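Long-range contacts in Kit ligand (PDB 2O27), which binds the receptor tyrosine kinase KIT as a non-covalent homodimer, bringing two receptors together and thereby triggering their autophosphorylation and signalling: residues T27-A32 with P103-F108; T56-F61 with S72-L77; W42-V47 with C87-A92. All blocks are in the same frame, centred on the assembly; numbering follows the deposited sequence.

The three contacts illustrate how a short-chain four-helix cytokine is held together by pairings of segments 11 to 71 residues apart. Contact 1 joins strand 26-30 to strand 104-108, and along the chain it encloses contact 3, which in turn encloses contact 2. Contacts 2 and 3 both pair helix 43-58 with helix 70-91, near opposite ends of the pair and on opposite sides of the chain's centre, their centres about 21 Å apart. Contact 1 lies about 18 Å from contact 2 and 17 Å from contact 3, centre to centre, and touches contact 3 through Val31. Contact 2 alone has the second subunit within reach, through the turn that follows helix 43-58, in the homodimer that brings two KIT molecules together.

Contact 1 of 3, residues T27-A32 with P103-F108; sequences TLNYVA and PETRSF
The two-stranded antiparallel sheet of the helical cytokine fold is formed here, where backbone hydrogen bonds pair Leu28 with Arg106 and Tyr30 with Glu104. Leu28 N donates to Arg106 O at 2.9 Å and Arg106 N answers to Leu28 O; at the other pair, Glu104 N donates to Tyr30 O and Tyr30 N to Glu104 O. Between them Asn29 and Thr105 form a non-hydrogen-bonded pair whose side chains run side by side, and the Thr105 hydroxyl OG1 donates to Asn29 OD1 over 3.0 Å, tilted from the amide plane. Gln49 of helix 43-58 takes the Asn29 ND2 end, so both ends of the amide are held. On the face carrying Leu28 and Tyr30, the Phe108 and Tyr30 rings meet obliquely, their planes 41° apart, Phe108 CZ lying 3.9 Å from Tyr30 CD1, while Phe108 CD1 meets Leu28 CB at 4.0 Å. Tyr30 CG, anti to the backbone N (chi1 -172°), brings the ring under the Arg106 guanidinium, whose NH2 stands over the ring centre, a long and at most weak cation-pi attraction. Paired strands drawn from two long crossover connections are characteristic of short-chain four-helix-bundle cytokines.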
ATOM      1  N   THR A  27      -9.444  -3.731   5.087  1.00 32.32           N
ATOM      2  CA  THR A  27     -10.669  -4.370   5.544  1.00 34.55           C
ATOM      3  C   THR A  27     -10.740  -4.601   7.048  1.00 33.74           C
ATOM      4  O   THR A  27      -9.836  -5.183   7.637  1.00 32.89           O
ATOM      5  CB  THR A  27     -10.865  -5.721   4.829  1.00 36.68           C
ATOM      6  OG1 THR A  27     -11.012  -5.484   3.424  1.00 40.93           O
ATOM      7  CG2 THR A  27     -12.129  -6.422   5.333  1.00 41.01           C
ATOM      8  N   LEU A  28     -11.846  -4.165   7.645  1.00 34.27           N
ATOM      9  CA  LEU A  28     -12.098  -4.300   9.080  1.00 31.95           C
ATOM     10  C   LEU A  28     -13.586  -4.612   9.343  1.00 34.33           C
ATOM     11  O   LEU A  28     -14.483  -3.969   8.775  1.00 33.58           O
ATOM     12  CB  LEU A  28     -11.710  -2.994   9.784  1.00 28.97           C
ATOM     13  CG  LEU A  28     -12.009  -2.807  11.274  1.00 30.11           C
ATOM     14  CD1 LEU A  28     -11.169  -3.766  12.140  1.00 27.92           C
ATOM     15  CD2 LEU A  28     -11.722  -1.358  11.645  1.00 31.08           C
ATOM     16  N   ASN A  29     -13.847  -5.625  10.159  1.00 35.57           N
ATOM     17  CA  ASN A  29     -15.218  -5.969  10.523  1.00 36.38           C
ATOM     18  C   ASN A  29     -15.452  -5.001  11.673  1.00 36.50           C
ATOM     19  O   ASN A  29     -15.020  -5.217  12.808  1.00 38.14           O
ATOM     20  CB  ASN A  29     -15.304  -7.430  10.964  1.00 35.75           C
ATOM     21  CG  ASN A  29     -14.850  -8.375   9.869  1.00 35.75           C
ATOM     22  OD1 ASN A  29     -15.206  -8.199   8.699  1.00 38.68           O
ATOM     23  ND2 ASN A  29     -14.064  -9.368  10.230  1.00 31.88           N
ATOM     24  N   TYR A  30     -16.086  -3.895  11.323  1.00 37.18           N
ATOM     25  CA  TYR A  30     -16.350  -2.792  12.220  1.00 38.72           C
ATOM     26  C   TYR A  30     -17.494  -3.132  13.163  1.00 41.63           C
ATOM     27  O   TYR A  30     -18.536  -3.632  12.728  1.00 43.22           O
ATOM     28  CB  TYR A  30     -16.672  -1.560  11.369  1.00 37.98           C
ATOM     29  CG  TYR A  30     -16.782  -0.255  12.132  1.00 39.21           C
ATOM     30  CD1 TYR A  30     -15.643   0.452  12.520  1.00 39.57           C
ATOM     31  CD2 TYR A  30     -18.036   0.277  12.458  1.00 38.72           C
ATOM     32  CE1 TYR A  30     -15.750   1.662  13.213  1.00 39.25           C
ATOM     33  CE2 TYR A  30     -18.154   1.479  13.144  1.00 38.48           C
ATOM     34  CZ  TYR A  30     -17.008   2.165  13.518  1.00 39.48           C
ATOM     35  OH  TYR A  30     -17.129   3.352  14.181  1.00 42.06           O
ATOM     36  N   VAL A  31     -17.284  -2.880  14.453  1.00 42.97           N
ATOM     37  CA  VAL A  31     -18.296  -3.143  15.475  1.00 46.43           C
ATOM     38  C   VAL A  31     -19.150  -1.882  15.646  1.00 48.71           C
ATOM     39  O   VAL A  31     -18.716  -0.902  16.243  1.00 49.47           O
ATOM     40  CB  VAL A  31     -17.631  -3.517  16.834  1.00 47.28           C
ATOM     41  CG1 VAL A  31     -18.683  -3.615  17.933  1.00 44.88           C
ATOM     42  CG2 VAL A  31     -16.867  -4.846  16.694  1.00 46.57           C
ATOM     43  N   ALA A  32     -20.364  -1.920  15.107  1.00 50.12           N
ATOM     44  CA  ALA A  32     -21.295  -0.792  15.159  1.00 50.53           C
ATOM     45  C   ALA A  32     -21.531  -0.188  16.538  1.00 50.29           C
ATOM     46  O   ALA A  32     -21.689  -0.900  17.520  1.00 51.15           O
ATOM     47  CB  ALA A  32     -22.632  -1.205  14.555  1.00 52.52           C
ATOM     48  N   PRO A 103     -20.242  -7.892  13.255  1.00120.28           N
ATOM     49  CA  PRO A 103     -19.623  -6.636  12.826  1.00113.51           C
ATOM     50  C   PRO A 103     -19.830  -6.369  11.339  1.00105.56           C
ATOM     51  O   PRO A 103     -20.001  -7.298  10.551  1.00105.25           O
ATOM     52  CB  PRO A 103     -18.148  -6.839  13.173  1.00115.67           C
ATOM     53  CG  PRO A 103     -18.182  -7.853  14.285  1.00118.02           C
ATOM     54  CD  PRO A 103     -19.224  -8.812  13.787  1.00119.72           C
ATOM     55  N   GLU A 104     -19.804  -5.095  10.962  1.00 95.96           N
ATOM     56  CA  GLU A 104     -19.989  -4.696   9.574  1.00 86.12           C
ATOM     57  C   GLU A 104     -18.666  -4.669   8.808  1.00 77.79           C
ATOM     58  O   GLU A 104     -17.826  -3.798   9.019  1.00 75.33           O
ATOM     59  CB  GLU A 104     -20.657  -3.316   9.515  1.00 88.05           C
ATOM     60  CG  GLU A 104     -20.936  -2.806   8.106  1.00 90.44           C
ATOM     61  CD  GLU A 104     -21.677  -1.480   8.097  1.00 92.38           C
ATOM     62  OE1 GLU A 104     -21.182  -0.515   8.720  1.00 93.70           O
ATOM     63  OE2 GLU A 104     -22.753  -1.402   7.465  1.00 92.80           O
ATOM     64  N   THR A 105     -18.492  -5.637   7.919  1.00 68.78           N
ATOM     65  CA  THR A 105     -17.288  -5.734   7.105  1.00 60.33           C
ATOM     66  C   THR A 105     -17.193  -4.525   6.184  1.00 55.67           C
ATOM     67  O   THR A 105     -17.981  -4.403   5.249  1.00 52.51           O
ATOM     68  CB  THR A 105     -17.321  -6.981   6.238  1.00 58.50           C
ATOM     69  OG1 THR A 105     -17.709  -8.095   7.043  1.00 56.28           O
ATOM     70  CG2 THR A 105     -15.948  -7.239   5.622  1.00 57.04           C
ATOM     71  N   ARG A 106     -16.230  -3.640   6.460  1.00 51.12           N
ATOM     72  CA  ARG A 106     -16.034  -2.442   5.668  1.00 48.57           C
ATOM     73  C   ARG A 106     -14.563  -2.277   5.268  1.00 45.90           C
ATOM     74  O   ARG A 106     -13.681  -3.020   5.734  1.00 44.24           O
ATOM     75  CB  ARG A 106     -16.498  -1.205   6.449  1.00 49.53           C
ATOM     76  CG  ARG A 106     -17.924  -1.315   6.971  1.00 52.47           C
ATOM     77  CD  ARG A 106     -18.619   0.033   7.063  1.00 56.59           C
ATOM     78  NE  ARG A 106     -18.015   0.949   8.028  1.00 59.61           N
ATOM     79  CZ  ARG A 106     -18.418   2.205   8.210  1.00 59.71           C
ATOM     80  NH1 ARG A 106     -19.426   2.689   7.493  1.00 60.35           N
ATOM     81  NH2 ARG A 106     -17.816   2.981   9.102  1.00 60.46           N
ATOM     82  N   SER A 107     -14.297  -1.315   4.402  1.00 44.06           N
ATOM     83  CA  SER A 107     -12.928  -1.080   3.998  1.00 43.18           C
ATOM     84  C   SER A 107     -12.632   0.344   4.379  1.00 40.94           C
ATOM     85  O   SER A 107     -13.481   1.211   4.249  1.00 39.94           O
ATOM     86  CB  SER A 107     -12.734  -1.309   2.497  1.00 43.74           C
ATOM     87  OG  SER A 107     -13.569  -0.478   1.732  1.00 47.21           O
ATOM     88  N   PHE A 108     -11.431   0.563   4.895  1.00 38.90           N
ATOM     89  CA  PHE A 108     -11.031   1.877   5.320  1.00 37.53           C
ATOM     90  C   PHE A 108      -9.682   2.237   4.766  1.00 37.37           C
ATOM     91  O   PHE A 108      -8.861   1.375   4.461  1.00 38.31           O
ATOM     92  CB  PHE A 108     -10.948   1.946   6.848  1.00 36.91           C
ATOM     93  CG  PHE A 108     -12.256   1.681   7.544  1.00 36.99           C
ATOM     94  CD1 PHE A 108     -12.668   0.396   7.812  1.00 36.41           C
ATOM     95  CD2 PHE A 108     -13.086   2.736   7.911  1.00 37.55           C
ATOM     96  CE1 PHE A 108     -13.909   0.168   8.450  1.00 37.04           C
ATOM     97  CE2 PHE A 108     -14.324   2.503   8.546  1.00 37.38           C
ATOM     98  CZ  PHE A 108     -14.726   1.228   8.811  1.00 34.83           C
TER

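Contact 2 of 3, residues T56-F61 with S72-L77; sequences TLLDKF and SIIDKL
Ile74 presses its two branches into a pocket of apolar side chains from segment 56-61. The tightest part lies at the end of its longer branch: Ile74 CD1 comes within 3.5 Å of Leu57 CD1 and within 3.7 Å of Phe61 CE1, both neighbours running roughly at right angles to the isoleucine. The shorter branch, CG2, faces Leu58, with Leu58 CD1 at 3.8 Å and Leu58 CB at 3.9 Å, the two side chains sliding past each other in opposite directions. Ile74 owes this division to its first torsion (chi1 -69°), which puts CG1 anti to the carbonyl carbon and CG2 anti to the backbone N, and sends CD1 to Leu57 and Phe61 and CG2 to Leu58. Leu16 of helix 13-18 also packs on Ile74, and the site thus belongs to the interior of a four-helix bundle, here where helix 43-58 gives way to a type I turn from Leu58 to Phe61 that carries the phenylalanine back toward helix 70-91. Packing is looser on the partly exposed side of Leu58. There its CD2 approaches the carboxylate of Asp75, 4.0 Å from OD2, while CD1 lies 3.9 Å from Asp75 N, contacts of van der Waals kind alone. The turn itself meets the dimer partner: Lys60 NZ forms a salt bridge with Asp23 of the second subunit, and Phe61 packs on Asn19 of that subunit.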
ATOM      1  N   THR A  56      -4.000  -9.871   8.692  1.00 34.27           N
ATOM      2  CA  THR A  56      -4.185  -9.832   7.252  1.00 34.77           C
ATOM      3  C   THR A  56      -3.266  -8.788   6.605  1.00 35.29           C
ATOM      4  O   THR A  56      -2.636  -9.062   5.580  1.00 34.68           O
ATOM      5  CB  THR A  56      -5.678  -9.523   6.930  1.00 37.48           C
ATOM      6  OG1 THR A  56      -6.480 -10.684   7.215  1.00 40.19           O
ATOM      7  CG2 THR A  56      -5.858  -9.117   5.484  1.00 37.41           C
ATOM      8  N   LEU A  57      -3.175  -7.599   7.212  1.00 33.16           N
ATOM      9  CA  LEU A  57      -2.335  -6.520   6.685  1.00 33.28           C
ATOM     10  C   LEU A  57      -0.855  -6.918   6.635  1.00 33.29           C
ATOM     11  O   LEU A  57      -0.185  -6.705   5.622  1.00 32.70           O
ATOM     12  CB  LEU A  57      -2.452  -5.253   7.547  1.00 33.56           C
ATOM     13  CG  LEU A  57      -2.634  -3.844   6.954  1.00 36.27           C
ATOM     14  CD1 LEU A  57      -1.811  -2.865   7.815  1.00 35.72           C
ATOM     15  CD2 LEU A  57      -2.225  -3.749   5.481  1.00 31.99           C
ATOM     16  N   LEU A  58      -0.356  -7.473   7.740  1.00 33.98           N
ATOM     17  CA  LEU A  58       1.042  -7.884   7.847  1.00 33.82           C
ATOM     18  C   LEU A  58       1.494  -8.826   6.723  1.00 34.45           C
ATOM     19  O   LEU A  58       2.580  -8.677   6.171  1.00 33.98           O
ATOM     20  CB  LEU A  58       1.304  -8.570   9.194  1.00 34.14           C
ATOM     21  CG  LEU A  58       2.787  -8.934   9.413  1.00 36.04           C
ATOM     22  CD1 LEU A  58       3.599  -7.661   9.578  1.00 32.77           C
ATOM     23  CD2 LEU A  58       2.941  -9.831  10.652  1.00 36.34           C
ATOM     24  N   ASP A  59       0.649  -9.789   6.401  1.00 35.92           N
ATOM     25  CA  ASP A  59       0.943 -10.768   5.367  1.00 35.97           C
ATOM     26  C   ASP A  59       1.078 -10.117   3.983  1.00 35.96           C
ATOM     27  O   ASP A  59       1.401 -10.783   3.001  1.00 36.44           O
ATOM     28  CB  ASP A  59      -0.159 -11.821   5.376  1.00 34.84           C
ATOM     29  CG  ASP A  59      -0.065 -12.786   4.210  1.00 38.52           C
ATOM     30  OD1 ASP A  59      -0.903 -12.700   3.295  1.00 37.10           O
ATOM     31  OD2 ASP A  59       0.849 -13.630   4.215  1.00 39.47           O
ATOM     32  N   LYS A  60       0.853  -8.809   3.909  1.00 34.33           N
ATOM     33  CA  LYS A  60       0.966  -8.143   2.626  1.00 31.82           C
ATOM     34  C   LYS A  60       2.341  -7.521   2.411  1.00 32.35           C
ATOM     35  O   LYS A  60       2.619  -7.008   1.353  1.00 31.58           O
ATOM     36  CB  LYS A  60      -0.136  -7.088   2.467  1.00 31.93           C
ATOM     37  CG  LYS A  60      -1.467  -7.662   1.967  1.00 36.59           C
ATOM     38  CD  LYS A  60      -2.104  -8.616   2.955  1.00 40.60           C
ATOM     39  CE  LYS A  60      -3.092  -9.593   2.284  1.00 39.50           C
ATOM     40  NZ  LYS A  60      -4.044  -8.908   1.396  1.00 43.87           N
ATOM     41  N   PHE A  61       3.206  -7.586   3.413  1.00 31.34           N
ATOM     42  CA  PHE A  61       4.518  -6.979   3.295  1.00 32.12           C
ATOM     43  C   PHE A  61       5.632  -7.964   3.553  1.00 32.71           C
ATOM     44  O   PHE A  61       5.398  -9.018   4.142  1.00 30.37           O
ATOM     45  CB  PHE A  61       4.659  -5.816   4.289  1.00 28.52           C
ATOM     46  CG  PHE A  61       3.631  -4.732   4.100  1.00 30.37           C
ATOM     47  CD1 PHE A  61       2.346  -4.867   4.628  1.00 27.92           C
ATOM     48  CD2 PHE A  61       3.918  -3.611   3.336  1.00 29.36           C
ATOM     49  CE1 PHE A  61       1.384  -3.904   4.388  1.00 24.62           C
ATOM     50  CE2 PHE A  61       2.940  -2.637   3.094  1.00 29.35           C
ATOM     51  CZ  PHE A  61       1.680  -2.800   3.625  1.00 24.14           C
ATOM     52  N   SER A  72       7.758  -4.232  10.073  1.00 32.18           N
ATOM     53  CA  SER A  72       8.150  -4.103  11.482  1.00 32.83           C
ATOM     54  C   SER A  72       7.154  -3.319  12.344  1.00 32.53           C
ATOM     55  O   SER A  72       6.784  -3.773  13.425  1.00 31.86           O
ATOM     56  CB  SER A  72       9.537  -3.455  11.580  1.00 34.92           C
ATOM     57  OG  SER A  72       9.596  -2.243  10.842  1.00 44.21           O
ATOM     58  N   ILE A  73       6.741  -2.142  11.875  1.00 33.39           N
ATOM     59  CA  ILE A  73       5.787  -1.318  12.612  1.00 33.43           C
ATOM     60  C   ILE A  73       4.462  -2.074  12.815  1.00 31.51           C
ATOM     61  O   ILE A  73       3.931  -2.150  13.916  1.00 32.71           O
ATOM     62  CB  ILE A  73       5.477   0.010  11.853  1.00 34.26           C
ATOM     63  CG1 ILE A  73       6.768   0.765  11.517  1.00 36.16           C
ATOM     64  CG2 ILE A  73       4.595   0.897  12.713  1.00 34.39           C
ATOM     65  CD1 ILE A  73       6.540   1.943  10.530  1.00 36.29           C
ATOM     66  N   ILE A  74       3.927  -2.629  11.740  1.00 31.40           N
ATOM     67  CA  ILE A  74       2.673  -3.365  11.819  1.00 30.96           C
ATOM     68  C   ILE A  74       2.805  -4.553  12.778  1.00 32.82           C
ATOM     69  O   ILE A  74       1.895  -4.844  13.574  1.00 32.77           O
ATOM     70  CB  ILE A  74       2.266  -3.896  10.419  1.00 29.18           C
ATOM     71  CG1 ILE A  74       1.879  -2.727   9.513  1.00 30.53           C
ATOM     72  CG2 ILE A  74       1.131  -4.920  10.539  1.00 28.01           C
ATOM     73  CD1 ILE A  74       1.717  -3.116   8.019  1.00 28.08           C
ATOM     74  N   ASP A  75       3.925  -5.265  12.673  1.00 32.70           N
ATOM     75  CA  ASP A  75       4.159  -6.421  13.525  1.00 34.34           C
ATOM     76  C   ASP A  75       4.168  -5.985  14.994  1.00 34.90           C
ATOM     77  O   ASP A  75       3.650  -6.683  15.858  1.00 36.02           O
ATOM     78  CB  ASP A  75       5.502  -7.093  13.177  1.00 32.48           C
ATOM     79  CG  ASP A  75       5.777  -8.324  14.039  1.00 33.58           C
ATOM     80  OD1 ASP A  75       6.822  -8.350  14.696  1.00 34.64           O
ATOM     81  OD2 ASP A  75       4.957  -9.262  14.063  1.00 32.55           O
ATOM     82  N   LYS A  76       4.779  -4.836  15.264  1.00 35.71           N
ATOM     83  CA  LYS A  76       4.847  -4.299  16.616  1.00 39.99           C
ATOM     84  C   LYS A  76       3.440  -3.952  17.097  1.00 39.78           C
ATOM     85  O   LYS A  76       3.078  -4.253  18.231  1.00 42.20           O
ATOM     86  CB  LYS A  76       5.726  -3.046  16.637  1.00 43.63           C
ATOM     87  CG  LYS A  76       5.621  -2.219  17.915  1.00 46.36           C
ATOM     88  CD  LYS A  76       6.242  -2.921  19.114  1.00 50.15           C
ATOM     89  CE  LYS A  76       6.038  -2.115  20.393  1.00 51.71           C
ATOM     90  NZ  LYS A  76       6.528  -0.714  20.262  1.00 53.58           N
ATOM     91  N   LEU A  77       2.651  -3.327  16.223  1.00 37.07           N
ATOM     92  CA  LEU A  77       1.276  -2.951  16.553  1.00 34.57           C
ATOM     93  C   LEU A  77       0.423  -4.189  16.803  1.00 33.26           C
ATOM     94  O   LEU A  77      -0.489  -4.162  17.619  1.00 32.47           O
ATOM     95  CB  LEU A  77       0.666  -2.104  15.425  1.00 32.44           C
ATOM     96  CG  LEU A  77       1.211  -0.680  15.284  1.00 32.83           C
ATOM     97  CD1 LEU A  77       0.518   0.059  14.153  1.00 32.99           C
ATOM     98  CD2 LEU A  77       0.971   0.062  16.578  1.00 33.06           C
TER

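Contact 3 of 3, residues W42-V47 with C87-A92; sequences WLRDMV and CMEENA
Arg44 grips Glu89 side-on, using NE and NH2 to hold the two carboxylate oxygens. Arg44 NE donates to Glu89 OE1 at 2.8 Å and Arg44 NH2 to Glu89 OE2 at 3.0 Å, each with an N-H...O angle of 160° and each meeting a syn lone pair. These two bonds, one to each oxygen, hold the groups nearly coplanar (planes 26° apart) and restrict their rotation; a weak third bond runs from Arg44 NH2 to Glu89 OE1. Arg44 NH1 turns to Asp45 OD1 of the same helix, a weak hydrogen bond within a salt bridge, so that two acidic groups flank one cation and would probably stabilise its charge. Below this polar layer the methylenes of Arg44 slide past Met88, with Arg44 CG 3.9 Å from Met88 CB. The bend of Met88 at chi2 turns SD toward Leu43 CD1, 3.9 Å away, while Met88 CG lies 4.3 Å from Val47 CG1. A disulfide ties Cys87 to Cys2 near the start of the chain. Farther out, Phe124 of helix 110-124 packs on both Met88 and Cys87. The contact joins the N-terminal end of helix 43-58 to the C-terminal part of helix 70-91, roughly antiparallel members of the four-helix bundle whose segment axes approach to 9.6 Å at 137°. Val31, just after strand 26-30, rests on Trp42, Asp45 and Met46.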
ATOM      1  N   TRP A  42     -18.136  -2.322  23.350  1.00 38.98           N
ATOM      2  CA  TRP A  42     -17.489  -2.690  22.104  1.00 37.88           C
ATOM      3  C   TRP A  42     -15.983  -2.961  22.095  1.00 38.77           C
ATOM      4  O   TRP A  42     -15.489  -3.569  21.156  1.00 41.22           O
ATOM      5  CB  TRP A  42     -17.800  -1.604  21.059  1.00 35.93           C
ATOM      6  CG  TRP A  42     -17.439  -0.213  21.503  1.00 36.15           C
ATOM      7  CD1 TRP A  42     -18.267   0.709  22.098  1.00 35.73           C
ATOM      8  CD2 TRP A  42     -16.152   0.425  21.381  1.00 34.33           C
ATOM      9  NE1 TRP A  42     -17.577   1.874  22.349  1.00 33.86           N
ATOM     10  CE2 TRP A  42     -16.278   1.730  21.923  1.00 34.70           C
ATOM     11  CE3 TRP A  42     -14.908   0.019  20.872  1.00 33.38           C
ATOM     12  CZ2 TRP A  42     -15.205   2.634  21.961  1.00 32.69           C
ATOM     13  CZ3 TRP A  42     -13.839   0.920  20.909  1.00 33.49           C
ATOM     14  CH2 TRP A  42     -14.000   2.215  21.454  1.00 33.89           C
ATOM     15  N   LEU A  43     -15.261  -2.514  23.120  1.00 38.40           N
ATOM     16  CA  LEU A  43     -13.814  -2.679  23.142  1.00 38.75           C
ATOM     17  C   LEU A  43     -13.265  -4.074  22.867  1.00 38.09           C
ATOM     18  O   LEU A  43     -12.400  -4.239  21.999  1.00 37.24           O
ATOM     19  CB  LEU A  43     -13.219  -2.191  24.459  1.00 39.65           C
ATOM     20  CG  LEU A  43     -12.081  -1.171  24.329  1.00 39.96           C
ATOM     21  CD1 LEU A  43     -11.147  -1.316  25.518  1.00 38.31           C
ATOM     22  CD2 LEU A  43     -11.323  -1.366  23.034  1.00 40.32           C
ATOM     23  N   ARG A  44     -13.737  -5.061  23.620  1.00 37.64           N
ATOM     24  CA  ARG A  44     -13.269  -6.422  23.460  1.00 36.97           C
ATOM     25  C   ARG A  44     -13.400  -6.921  22.023  1.00 36.93           C
ATOM     26  O   ARG A  44     -12.446  -7.478  21.451  1.00 34.85           O
ATOM     27  CB  ARG A  44     -14.018  -7.350  24.416  1.00 36.08           C
ATOM     28  CG  ARG A  44     -13.554  -8.791  24.393  1.00 36.13           C
ATOM     29  CD  ARG A  44     -14.555  -9.638  23.640  1.00 38.71           C
ATOM     30  NE  ARG A  44     -14.238 -11.065  23.589  1.00 37.86           N
ATOM     31  CZ  ARG A  44     -14.963 -11.933  22.889  1.00 40.45           C
ATOM     32  NH1 ARG A  44     -16.018 -11.499  22.216  1.00 40.65           N
ATOM     33  NH2 ARG A  44     -14.628 -13.217  22.834  1.00 38.12           N
ATOM     34  N   ASP A  45     -14.581  -6.738  21.450  1.00 36.56           N
ATOM     35  CA  ASP A  45     -14.809  -7.169  20.091  1.00 38.53           C
ATOM     36  C   ASP A  45     -13.930  -6.382  19.126  1.00 38.37           C
ATOM     37  O   ASP A  45     -13.334  -6.963  18.234  1.00 36.58           O
ATOM     38  CB  ASP A  45     -16.275  -6.994  19.702  1.00 40.09           C
ATOM     39  CG  ASP A  45     -17.179  -7.996  20.387  1.00 42.85           C
ATOM     40  OD1 ASP A  45     -16.772  -9.153  20.537  1.00 43.87           O
ATOM     41  OD2 ASP A  45     -18.306  -7.640  20.764  1.00 46.25           O
ATOM     42  N   MET A  46     -13.840  -5.070  19.318  1.00 36.65           N
ATOM     43  CA  MET A  46     -13.040  -4.243  18.420  1.00 38.31           C
ATOM     44  C   MET A  46     -11.554  -4.580  18.444  1.00 37.21           C
ATOM     45  O   MET A  46     -10.876  -4.532  17.414  1.00 35.88           O
ATOM     46  CB  MET A  46     -13.221  -2.759  18.738  1.00 40.23           C
ATOM     47  CG  MET A  46     -14.268  -2.068  17.848  1.00 44.02           C
ATOM     48  SD  MET A  46     -13.871  -2.137  16.062  1.00 45.73           S
ATOM     49  CE  MET A  46     -12.263  -1.443  16.071  1.00 38.70           C
ATOM     50  N   VAL A  47     -11.055  -4.900  19.634  1.00 34.77           N
ATOM     51  CA  VAL A  47      -9.658  -5.245  19.781  1.00 34.60           C
ATOM     52  C   VAL A  47      -9.440  -6.575  19.039  1.00 33.32           C
ATOM     53  O   VAL A  47      -8.413  -6.776  18.396  1.00 33.25           O
ATOM     54  CB  VAL A  47      -9.286  -5.328  21.287  1.00 36.21           C
ATOM     55  CG1 VAL A  47      -9.636  -6.682  21.866  1.00 36.64           C
ATOM     56  CG2 VAL A  47      -7.847  -4.968  21.472  1.00 38.29           C
ATOM     57  N   CYS A  87      -5.737  -9.252  27.660  1.00 44.10           N
ATOM     58  CA  CYS A  87      -6.342  -8.497  28.753  1.00 48.10           C
ATOM     59  C   CYS A  87      -7.880  -8.521  28.686  1.00 47.94           C
ATOM     60  O   CYS A  87      -8.548  -8.896  29.650  1.00 45.14           O
ATOM     61  CB  CYS A  87      -5.819  -7.057  28.712  1.00 54.04           C
ATOM     62  SG  CYS A  87      -6.414  -5.905  29.997  1.00 64.07           S
ATOM     63  N   MET A  88      -8.449  -8.135  27.548  1.00 48.67           N
ATOM     64  CA  MET A  88      -9.905  -8.119  27.429  1.00 50.43           C
ATOM     65  C   MET A  88     -10.553  -9.500  27.506  1.00 51.37           C
ATOM     66  O   MET A  88     -11.636  -9.646  28.058  1.00 51.97           O
ATOM     67  CB  MET A  88     -10.330  -7.427  26.131  1.00 51.54           C
ATOM     68  CG  MET A  88      -9.962  -5.940  26.054  1.00 54.90           C
ATOM     69  SD  MET A  88     -10.918  -4.860  27.135  1.00 58.99           S
ATOM     70  CE  MET A  88      -9.902  -4.815  28.610  1.00 56.26           C
ATOM     71  N   GLU A  89      -9.898 -10.520  26.968  1.00 52.89           N
ATOM     72  CA  GLU A  89     -10.477 -11.855  26.996  1.00 55.20           C
ATOM     73  C   GLU A  89     -10.442 -12.428  28.413  1.00 59.38           C
ATOM     74  O   GLU A  89     -11.393 -13.053  28.870  1.00 58.35           O
ATOM     75  CB  GLU A  89      -9.716 -12.774  26.040  1.00 51.58           C
ATOM     76  CG  GLU A  89     -10.508 -13.987  25.629  1.00 47.79           C
ATOM     77  CD  GLU A  89     -11.792 -13.602  24.923  1.00 43.82           C
ATOM     78  OE1 GLU A  89     -11.925 -12.432  24.536  1.00 41.17           O
ATOM     79  OE2 GLU A  89     -12.664 -14.464  24.743  1.00 42.65           O
ATOM     80  N   GLU A  90      -9.331 -12.204  29.099  1.00 65.39           N
ATOM     81  CA  GLU A  90      -9.138 -12.670  30.465  1.00 72.25           C
ATOM     82  C   GLU A  90     -10.161 -12.037  31.417  1.00 77.04           C
ATOM     83  O   GLU A  90     -10.425 -12.569  32.497  1.00 77.41           O
ATOM     84  CB  GLU A  90      -7.723 -12.305  30.925  1.00 72.13           C
ATOM     85  CG  GLU A  90      -7.302 -12.933  32.238  1.00 73.57           C
ATOM     86  CD  GLU A  90      -6.863 -14.379  32.083  1.00 73.98           C
ATOM     87  OE1 GLU A  90      -6.807 -15.085  33.109  1.00 74.49           O
ATOM     88  OE2 GLU A  90      -6.566 -14.803  30.946  1.00 73.55           O
ATOM     89  N   ASN A  91     -10.739 -10.906  31.018  1.00 83.74           N
ATOM     90  CA  ASN A  91     -11.707 -10.205  31.864  1.00 91.00           C
ATOM     91  C   ASN A  91     -13.065  -9.977  31.202  1.00 96.02           C
ATOM     92  O   ASN A  91     -13.912  -9.280  31.758  1.00 96.28           O
ATOM     93  CB  ASN A  91     -11.152  -8.840  32.286  1.00 91.85           C
ATOM     94  CG  ASN A  91      -9.750  -8.919  32.873  1.00 92.87           C
ATOM     95  OD1 ASN A  91      -9.082  -7.898  33.032  1.00 92.56           O
ATOM     96  ND2 ASN A  91      -9.302 -10.126  33.203  1.00 93.47           N
ATOM     97  N   ALA A  92     -13.275 -10.553  30.024  1.00102.17           N
ATOM     98  CA  ALA A  92     -14.533 -10.375  29.308  1.00108.24           C
ATOM     99  C   ALA A  92     -15.735 -10.903  30.084  1.00113.63           C
ATOM    100  O   ALA A  92     -15.615 -11.848  30.862  1.00112.89           O
ATOM    101  CB  ALA A  92     -14.457 -11.058  27.948  1.00107.88           C
TER